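Cytosine deaminase (Klebsiella pneumoniae, PDB 4R85) catalyses the hydrolytic deamination of 5-methylcytosine, and probably of cytosine, in an active site that holds a ferrous ion. Local coordinates at residues Ile268-Glu273 against Cys304-Ser309; Ser274-Gly279 against Trp314-Asn319; Pro50-Pro55 against Gly320-Ile325. All coordinates share one frame; numbering follows the deposited sequence.

Contact 1: Ile268-Glu273 against Cys304-Ser309; sequences ISCPTE and CFAQDS. With FE2 (Fe (II) ion), chain H; 17E (5-methylcytosine), chain G.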
# COMPACT_ATOMS: atom_id res chain seq x y z
N ILE A 268 -18.40 -4.24 3.15
CA ILE A 268 -17.22 -4.24 2.30
C ILE A 268 -16.53 -2.88 2.40
O ILE A 268 -17.18 -1.84 2.32
CB ILE A 268 -17.56 -4.58 0.84
CG1 ILE A 268 -18.07 -6.04 0.74
CG2 ILE A 268 -16.34 -4.37 -0.06
CD1 ILE A 268 -18.59 -6.40 -0.65
N SER A 269 -15.22 -2.90 2.61
CA SER A 269 -14.43 -1.67 2.64
C SER A 269 -13.44 -1.69 1.49
O SER A 269 -12.86 -2.73 1.19
CB SER A 269 -13.65 -1.59 3.96
OG SER A 269 -12.71 -0.53 3.91
N CYS A 270 -13.25 -0.53 0.85
CA CYS A 270 -12.31 -0.39 -0.26
C CYS A 270 -11.26 0.64 0.11
O CYS A 270 -11.34 1.80 -0.31
CB CYS A 270 -13.04 0.04 -1.54
SG CYS A 270 -14.36 -1.08 -2.05
N PRO A 271 -10.27 0.23 0.92
CA PRO A 271 -9.35 1.19 1.55
C PRO A 271 -8.49 2.00 0.58
O PRO A 271 -8.28 3.17 0.86
CB PRO A 271 -8.48 0.30 2.46
CG PRO A 271 -8.59 -1.08 1.87
CD PRO A 271 -9.99 -1.16 1.34
N THR A 272 -7.98 1.41 -0.50
CA THR A 272 -7.18 2.21 -1.43
C THR A 272 -8.07 3.24 -2.11
O THR A 272 -7.65 4.37 -2.36
CB THR A 272 -6.44 1.37 -2.50
OG1 THR A 272 -7.38 0.60 -3.27
CG2 THR A 272 -5.43 0.44 -1.84
N GLU A 273 -9.31 2.87 -2.41
CA GLU A 273 -10.20 3.80 -3.10
C GLU A 273 -10.60 4.93 -2.16
O GLU A 273 -10.57 6.11 -2.53
CB GLU A 273 -11.45 3.08 -3.61
CG GLU A 273 -12.25 3.92 -4.56
CD GLU A 273 -11.95 3.59 -6.02
OE1 GLU A 273 -11.02 2.78 -6.27
OE2 GLU A 273 -12.66 4.10 -6.90
N CYS A 304 -14.99 -7.21 4.90
CA CYS A 304 -13.90 -7.63 4.03
C CYS A 304 -13.40 -6.48 3.16
O CYS A 304 -13.97 -5.39 3.20
CB CYS A 304 -14.35 -8.81 3.17
SG CYS A 304 -15.72 -8.41 2.07
N PHE A 305 -12.32 -6.71 2.42
CA PHE A 305 -11.70 -5.66 1.60
C PHE A 305 -11.88 -5.91 0.11
O PHE A 305 -11.93 -7.06 -0.33
CB PHE A 305 -10.20 -5.56 1.88
CG PHE A 305 -9.85 -5.03 3.24
CD1 PHE A 305 -10.37 -3.82 3.67
CD2 PHE A 305 -9.01 -5.75 4.08
CE1 PHE A 305 -10.05 -3.32 4.93
CE2 PHE A 305 -8.68 -5.25 5.35
CZ PHE A 305 -9.21 -4.04 5.77
N ALA A 306 -11.93 -4.83 -0.67
CA ALA A 306 -12.13 -4.95 -2.11
C ALA A 306 -11.36 -3.87 -2.86
O ALA A 306 -11.03 -2.83 -2.30
CB ALA A 306 -13.61 -4.87 -2.44
N GLN A 307 -11.10 -4.12 -4.14
CA GLN A 307 -10.37 -3.17 -4.97
C GLN A 307 -11.20 -1.98 -5.46
O GLN A 307 -10.68 -0.88 -5.57
CB GLN A 307 -9.71 -3.88 -6.16
CG GLN A 307 -8.63 -4.87 -5.72
CD GLN A 307 -8.11 -5.74 -6.83
OE1 GLN A 307 -7.32 -5.29 -7.67
NE2 GLN A 307 -8.53 -7.00 -6.85
N ASP A 308 -12.48 -2.23 -5.77
CA ASP A 308 -13.40 -1.19 -6.26
C ASP A 308 -13.13 -0.79 -7.72
O ASP A 308 -13.96 -1.01 -8.61
CB ASP A 308 -13.38 0.06 -5.35
CG ASP A 308 -14.59 0.93 -5.52
OD1 ASP A 308 -14.51 2.16 -5.34
OD2 ASP A 308 -15.65 0.37 -5.84
N SER A 309 -11.96 -0.22 -7.97
CA SER A 309 -11.63 0.32 -9.28
C SER A 309 -10.30 -0.17 -9.81
O SER A 309 -9.34 -0.30 -9.07
CB SER A 309 -11.56 1.84 -9.21
OG SER A 309 -12.84 2.40 -9.02
FE FE2 H . -17.88 0.91 -5.57
N1 17E G . -19.22 4.97 -8.39
C2 17E G . -19.42 5.25 -7.10
O2 17E G . -20.59 5.86 -6.71
N3 17E G . -18.51 4.96 -6.17
C4 17E G . -17.35 4.36 -6.52
N4 17E G . -16.38 4.05 -5.52
C5 17E G . -17.10 4.05 -7.86
C6 17E G . -18.08 4.37 -8.79
CM5 17E G . -15.82 3.39 -8.26
O HOH W 1 -9.65 -0.51 -2.22
O HOH W 2 -8.74 1.12 -5.52
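I268 and S269 run parallel to C304 and F305, and these paired strands are closely packed. S269 N gives C304 O a nearly straight bond (2.8 Å, 173° at the hydrogen), while A306 N comes back to S269 O at 3.0 Å, more bent. On one face of the sheet I268 CG1 touches C304 SG at 3.6 Å and CG2 rests on the methyl of A306; on the other, P271 lies across F305, its CD 3.6 Å from CD1 of the ring. The middle is looser: the chains part, and two waters fill in. One bridges T272 OG1 to A306 O; the second accepts from T272 OG1 and donates to E273 OE1 and Q307 O. The segments close up again at E273, D308 and S309. D308, with CG anti to its backbone N (chi1 -161°), sets OD2 2.3 Å from the iron and accepts from the substrate N4 on OD1 at 2.7 Å. The E273 and D308 carboxylates, planes 73° apart, bring OE2 and OD1 to 3.1 Å, two acceptors without a bond between them. S309 OG is hydrogen-bonded to D312 OD1 and also lies 2.7 Å from E273 OE2. The two strands are the last of the amidohydrolase (β/α)8 barrel, whose metal site H56, H58, H209 and H241 complete; strand 47-57 packs against I268 and A306, and helix 322-332 covers P271 and T272.

Contact 2: Ser274-Gly279 against Trp314-Asn319; sequences SIHLQG and WYPLGN. With 17E (5-methylcytosine), chain G.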
# COMPACT_ATOMS: atom_id res chain seq x y z
N SER A 274 -10.96 4.56 -0.94
CA SER A 274 -11.46 5.55 0.01
C SER A 274 -10.40 6.51 0.49
O SER A 274 -10.67 7.70 0.67
CB SER A 274 -12.18 4.86 1.16
OG SER A 274 -13.37 4.27 0.65
N ILE A 275 -9.17 6.03 0.69
CA ILE A 275 -8.11 6.94 1.09
C ILE A 275 -7.86 7.98 -0.03
O ILE A 275 -7.46 9.11 0.24
CB ILE A 275 -6.81 6.18 1.45
CG1 ILE A 275 -5.87 7.08 2.24
CG2 ILE A 275 -6.14 5.60 0.21
CD1 ILE A 275 -6.32 7.28 3.70
N HIS A 276 -8.11 7.58 -1.27
CA HIS A 276 -7.97 8.48 -2.42
C HIS A 276 -9.15 9.45 -2.56
O HIS A 276 -8.96 10.65 -2.73
CB HIS A 276 -7.79 7.63 -3.69
CG HIS A 276 -7.92 8.39 -4.97
ND1 HIS A 276 -7.04 9.38 -5.36
CD2 HIS A 276 -8.81 8.27 -5.99
CE1 HIS A 276 -7.40 9.86 -6.53
NE2 HIS A 276 -8.47 9.20 -6.94
N LEU A 277 -10.38 8.93 -2.48
CA LEU A 277 -11.57 9.75 -2.73
C LEU A 277 -12.07 10.51 -1.50
O LEU A 277 -12.73 11.53 -1.63
CB LEU A 277 -12.72 8.88 -3.25
CG LEU A 277 -12.57 8.21 -4.61
CD1 LEU A 277 -13.86 7.49 -4.94
CD2 LEU A 277 -12.24 9.25 -5.70
N GLN A 278 -11.79 10.00 -0.31
CA GLN A 278 -12.28 10.63 0.92
C GLN A 278 -11.24 11.60 1.47
O GLN A 278 -10.07 11.60 1.06
CB GLN A 278 -12.62 9.57 1.98
CG GLN A 278 -13.59 8.50 1.50
CD GLN A 278 -14.90 9.07 1.01
OE1 GLN A 278 -15.53 9.88 1.69
NE2 GLN A 278 -15.32 8.66 -0.19
N GLY A 279 -11.66 12.41 2.44
CA GLY A 279 -10.79 13.42 3.02
C GLY A 279 -10.52 14.59 2.08
O GLY A 279 -9.71 15.46 2.40
N TRP A 314 -12.58 7.13 -11.34
CA TRP A 314 -12.43 7.47 -9.93
C TRP A 314 -11.02 7.22 -9.41
O TRP A 314 -10.58 7.86 -8.45
CB TRP A 314 -13.43 6.68 -9.07
CG TRP A 314 -14.84 7.10 -9.31
CD1 TRP A 314 -15.53 8.09 -8.66
CD2 TRP A 314 -15.74 6.54 -10.28
NE1 TRP A 314 -16.81 8.19 -9.18
CE2 TRP A 314 -16.96 7.25 -10.17
CE3 TRP A 314 -15.63 5.51 -11.22
CZ2 TRP A 314 -18.07 6.96 -10.98
CZ3 TRP A 314 -16.74 5.22 -12.03
CH2 TRP A 314 -17.94 5.95 -11.91
N TYR A 315 -10.30 6.29 -10.04
CA TYR A 315 -9.05 5.80 -9.47
C TYR A 315 -8.08 5.38 -10.57
O TYR A 315 -8.38 4.48 -11.36
CB TYR A 315 -9.38 4.62 -8.55
CG TYR A 315 -8.19 4.00 -7.84
CD1 TYR A 315 -7.63 2.81 -8.29
CD2 TYR A 315 -7.65 4.59 -6.71
CE1 TYR A 315 -6.56 2.22 -7.63
CE2 TYR A 315 -6.57 4.01 -6.04
CZ TYR A 315 -6.04 2.83 -6.51
OH TYR A 315 -4.97 2.25 -5.85
N PRO A 316 -6.92 6.04 -10.66
CA PRO A 316 -6.07 5.85 -11.85
C PRO A 316 -5.16 4.63 -11.80
O PRO A 316 -4.54 4.30 -12.82
CB PRO A 316 -5.24 7.15 -11.90
CG PRO A 316 -5.14 7.59 -10.45
CD PRO A 316 -6.43 7.13 -9.78
N LEU A 317 -5.08 3.97 -10.65
CA LEU A 317 -4.19 2.82 -10.51
C LEU A 317 -4.97 1.50 -10.52
O LEU A 317 -6.08 1.43 -11.05
CB LEU A 317 -3.31 2.96 -9.27
CG LEU A 317 -2.33 4.14 -9.34
CD1 LEU A 317 -1.58 4.30 -8.02
CD2 LEU A 317 -1.34 3.96 -10.48
N GLY A 318 -4.37 0.44 -9.97
CA GLY A 318 -5.01 -0.87 -9.93
C GLY A 318 -4.32 -1.90 -10.81
O GLY A 318 -3.94 -1.60 -11.94
N ASN A 319 -4.15 -3.12 -10.30
CA ASN A 319 -3.48 -4.16 -11.09
C ASN A 319 -4.07 -5.55 -10.91
O ASN A 319 -3.57 -6.53 -11.47
CB ASN A 319 -1.97 -4.18 -10.81
CG ASN A 319 -1.65 -4.51 -9.35
OD1 ASN A 319 -2.50 -4.95 -8.60
ND2 ASN A 319 -0.40 -4.26 -8.95
N1 17E G . -19.22 4.97 -8.39
C2 17E G . -19.42 5.25 -7.10
O2 17E G . -20.59 5.86 -6.71
N3 17E G . -18.51 4.96 -6.17
C4 17E G . -17.35 4.36 -6.52
N4 17E G . -16.38 4.05 -5.52
C5 17E G . -17.10 4.05 -7.86
C6 17E G . -18.08 4.37 -8.79
CM5 17E G . -15.82 3.39 -8.26
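With CG anti to the backbone N in both H276 (chi1 168°) and Y315 (chi1 -178°), the two rings are brought together between helix and loop. It is an offset edge-to-face pair: an edge of the Y315 ring is turned toward the face of H276, centroids 5.8 Å apart and planes at 74°, with Y315 CD2 3.9 Å from H276 CD2. The imidazole edge is turned to the backbone of the loop, where H276 NE2 sits 2.9 Å from W314 O, near the plane of the ring. L277 CD2 also comes to W314 O, at 3.5 Å, while its other methyl, CD1, stays 4.1 Å from W314 CD1. In the amidohydrolase barrel, 271-277 is the short helix directly after strand 266-269. Residues 314-319 belong to the long loop that leaves strand 303-305, and the two meet at the catalytic end of the barrel. W314 makes the link to the pocket. Its side chain leads away from the helix, and the indole lies against the substrate, C6 of 5-methylcytosine standing 3.2 Å above the indole plane, over the middle of the ring system. The indole NE1 donates to L76 O, which fixes the rotation of the ring, and D312 OD2 accepts from the backbone N of W314. The hydroxyl of Y315 points into the dimer interface, bonding to H331 of the second subunit and to R324 of its own chain; P316 O is bonded to Y381 of the second subunit.

Contact 3: Pro50-Pro55 against Gly320-Ile325; sequences PPFVEP and GNILRI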
# COMPACT_ATOMS: atom_id res chain seq x y z
N PRO A 50 -8.19 -21.34 -0.22
CA PRO A 50 -9.22 -21.16 -1.24
C PRO A 50 -8.94 -19.87 -2.03
O PRO A 50 -8.14 -19.04 -1.57
CB PRO A 50 -10.50 -21.05 -0.40
CG PRO A 50 -10.04 -20.55 0.95
CD PRO A 50 -8.73 -21.26 1.15
N PRO A 51 -9.55 -19.71 -3.21
CA PRO A 51 -9.17 -18.58 -4.08
C PRO A 51 -9.44 -17.22 -3.44
O PRO A 51 -10.29 -17.09 -2.56
CB PRO A 51 -10.07 -18.75 -5.30
CG PRO A 51 -10.51 -20.20 -5.26
CD PRO A 51 -10.59 -20.56 -3.82
N PHE A 52 -8.70 -16.21 -3.88
CA PHE A 52 -9.02 -14.86 -3.44
C PHE A 52 -10.37 -14.46 -4.02
O PHE A 52 -10.80 -14.99 -5.05
CB PHE A 52 -7.93 -13.88 -3.87
CG PHE A 52 -6.64 -14.01 -3.09
CD1 PHE A 52 -5.47 -14.35 -3.73
CD2 PHE A 52 -6.62 -13.80 -1.72
CE1 PHE A 52 -4.28 -14.47 -3.02
CE2 PHE A 52 -5.44 -13.92 -1.01
CZ PHE A 52 -4.27 -14.26 -1.66
N VAL A 53 -11.03 -13.52 -3.34
CA VAL A 53 -12.33 -13.02 -3.78
C VAL A 53 -12.22 -11.52 -4.03
O VAL A 53 -11.56 -10.80 -3.27
CB VAL A 53 -13.40 -13.29 -2.71
CG1 VAL A 53 -14.77 -12.77 -3.15
CG2 VAL A 53 -13.46 -14.77 -2.35
N GLU A 54 -12.83 -11.05 -5.10
CA GLU A 54 -12.97 -9.62 -5.34
C GLU A 54 -14.45 -9.31 -5.23
O GLU A 54 -15.18 -9.40 -6.21
CB GLU A 54 -12.47 -9.24 -6.73
CG GLU A 54 -12.67 -7.76 -7.05
CD GLU A 54 -12.36 -6.86 -5.86
OE1 GLU A 54 -11.16 -6.58 -5.63
OE2 GLU A 54 -13.30 -6.45 -5.14
N PRO A 55 -14.91 -8.96 -4.02
CA PRO A 55 -16.35 -8.85 -3.77
C PRO A 55 -16.94 -7.51 -4.20
O PRO A 55 -18.14 -7.32 -4.01
CB PRO A 55 -16.44 -8.97 -2.25
CG PRO A 55 -15.15 -8.37 -1.76
CD PRO A 55 -14.11 -8.73 -2.81
N GLY A 320 -5.13 -5.64 -10.11
CA GLY A 320 -5.80 -6.91 -9.86
C GLY A 320 -5.38 -7.61 -8.58
O GLY A 320 -5.98 -8.63 -8.21
N ASN A 321 -4.37 -7.08 -7.90
CA ASN A 321 -3.77 -7.78 -6.74
C ASN A 321 -4.42 -7.40 -5.40
O ASN A 321 -4.14 -6.34 -4.85
CB ASN A 321 -2.26 -7.51 -6.68
CG ASN A 321 -1.56 -8.28 -5.56
OD1 ASN A 321 -2.11 -9.23 -5.01
ND2 ASN A 321 -0.34 -7.87 -5.24
N ILE A 322 -5.28 -8.29 -4.90
CA ILE A 322 -6.00 -8.02 -3.65
C ILE A 322 -5.08 -7.94 -2.42
O ILE A 322 -5.43 -7.34 -1.40
CB ILE A 322 -7.14 -9.05 -3.42
CG1 ILE A 322 -8.16 -8.52 -2.40
CG2 ILE A 322 -6.57 -10.39 -2.96
CD1 ILE A 322 -9.39 -7.90 -3.02
N LEU A 323 -3.89 -8.54 -2.51
CA LEU A 323 -2.95 -8.47 -1.38
C LEU A 323 -2.45 -7.04 -1.16
O LEU A 323 -2.08 -6.66 -0.05
CB LEU A 323 -1.77 -9.42 -1.58
CG LEU A 323 -2.11 -10.91 -1.44
CD1 LEU A 323 -0.85 -11.76 -1.52
CD2 LEU A 323 -2.86 -11.15 -0.13
N ARG A 324 -2.43 -6.24 -2.23
CA ARG A 324 -2.03 -4.86 -2.10
C ARG A 324 -3.10 -4.11 -1.31
O ARG A 324 -2.79 -3.27 -0.46
CB ARG A 324 -1.83 -4.21 -3.49
CG ARG A 324 -1.11 -2.87 -3.46
CD ARG A 324 -0.98 -2.25 -4.87
NE ARG A 324 -2.29 -2.08 -5.48
CZ ARG A 324 -2.98 -0.94 -5.48
NH1 ARG A 324 -2.48 0.15 -4.93
NH2 ARG A 324 -4.19 -0.91 -6.04
N ILE A 325 -4.37 -4.42 -1.59
CA ILE A 325 -5.51 -3.83 -0.90
C ILE A 325 -5.53 -4.22 0.58
O ILE A 325 -5.78 -3.39 1.46
CB ILE A 325 -6.84 -4.30 -1.52
CG1 ILE A 325 -6.89 -3.97 -3.01
CG2 ILE A 325 -8.04 -3.73 -0.77
CD1 ILE A 325 -6.28 -2.66 -3.41
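One face of the F52 ring carries the CG2 methyl of I322, 4.0 Å from the centroid and 28° off the normal, a CH-pi contact over the face. L323 CD2 approaches the far end of the ring obliquely, 3.7 Å from CZ, with the two side chains crossing at about a right angle. This is strand-on-helix packing of the (β/α)8 barrel: strand 47-57 is its first strand, and 322-332 is the helix that follows the last. V111 of the next barrel strand, together with L373 and L375 of strand 372-375, also touches F52. The I322 side chain divides its work. CG1, anti to the backbone N (chi1 -161°), carries CD1 up to the strand, 3.6 Å from V53 O and 3.4 Å from E54 OE1, while CG2 stays on the phenyl ring. The E54 carboxylate, its chain bent at chi2, is buried but has polar partners: OE1 accepts from Q307 N and OE2 from H56 N, the backbone of a metal ligand. N321 is the N-cap of the helix: its OD1 accepts from L323 N at 3.1 Å, the donor standing well above the plane of the side-chain amide.

How the contacts relate
Contacts 1 and 2 sit about 9 Å apart, centre to centre, and share helix 271-277; both touch 5-methylcytosine, and their segments cross along the chain. Contact 3 is about 10 Å from contact 1 and 17 Å from contact 2, again between centres, and its segments, from the first barrel strand and from the helix after the last, enclose both others in sequence. It thus joins the start of the barrel to its end, while contact 1 pairs the last two strands beside the metal, and in contact 2 the loop after them lies against the substrate through W314. E273 packs on W314 and Y315 between the first two, and Q307 CG packs on I325 CG1 between contacts 1 and 3.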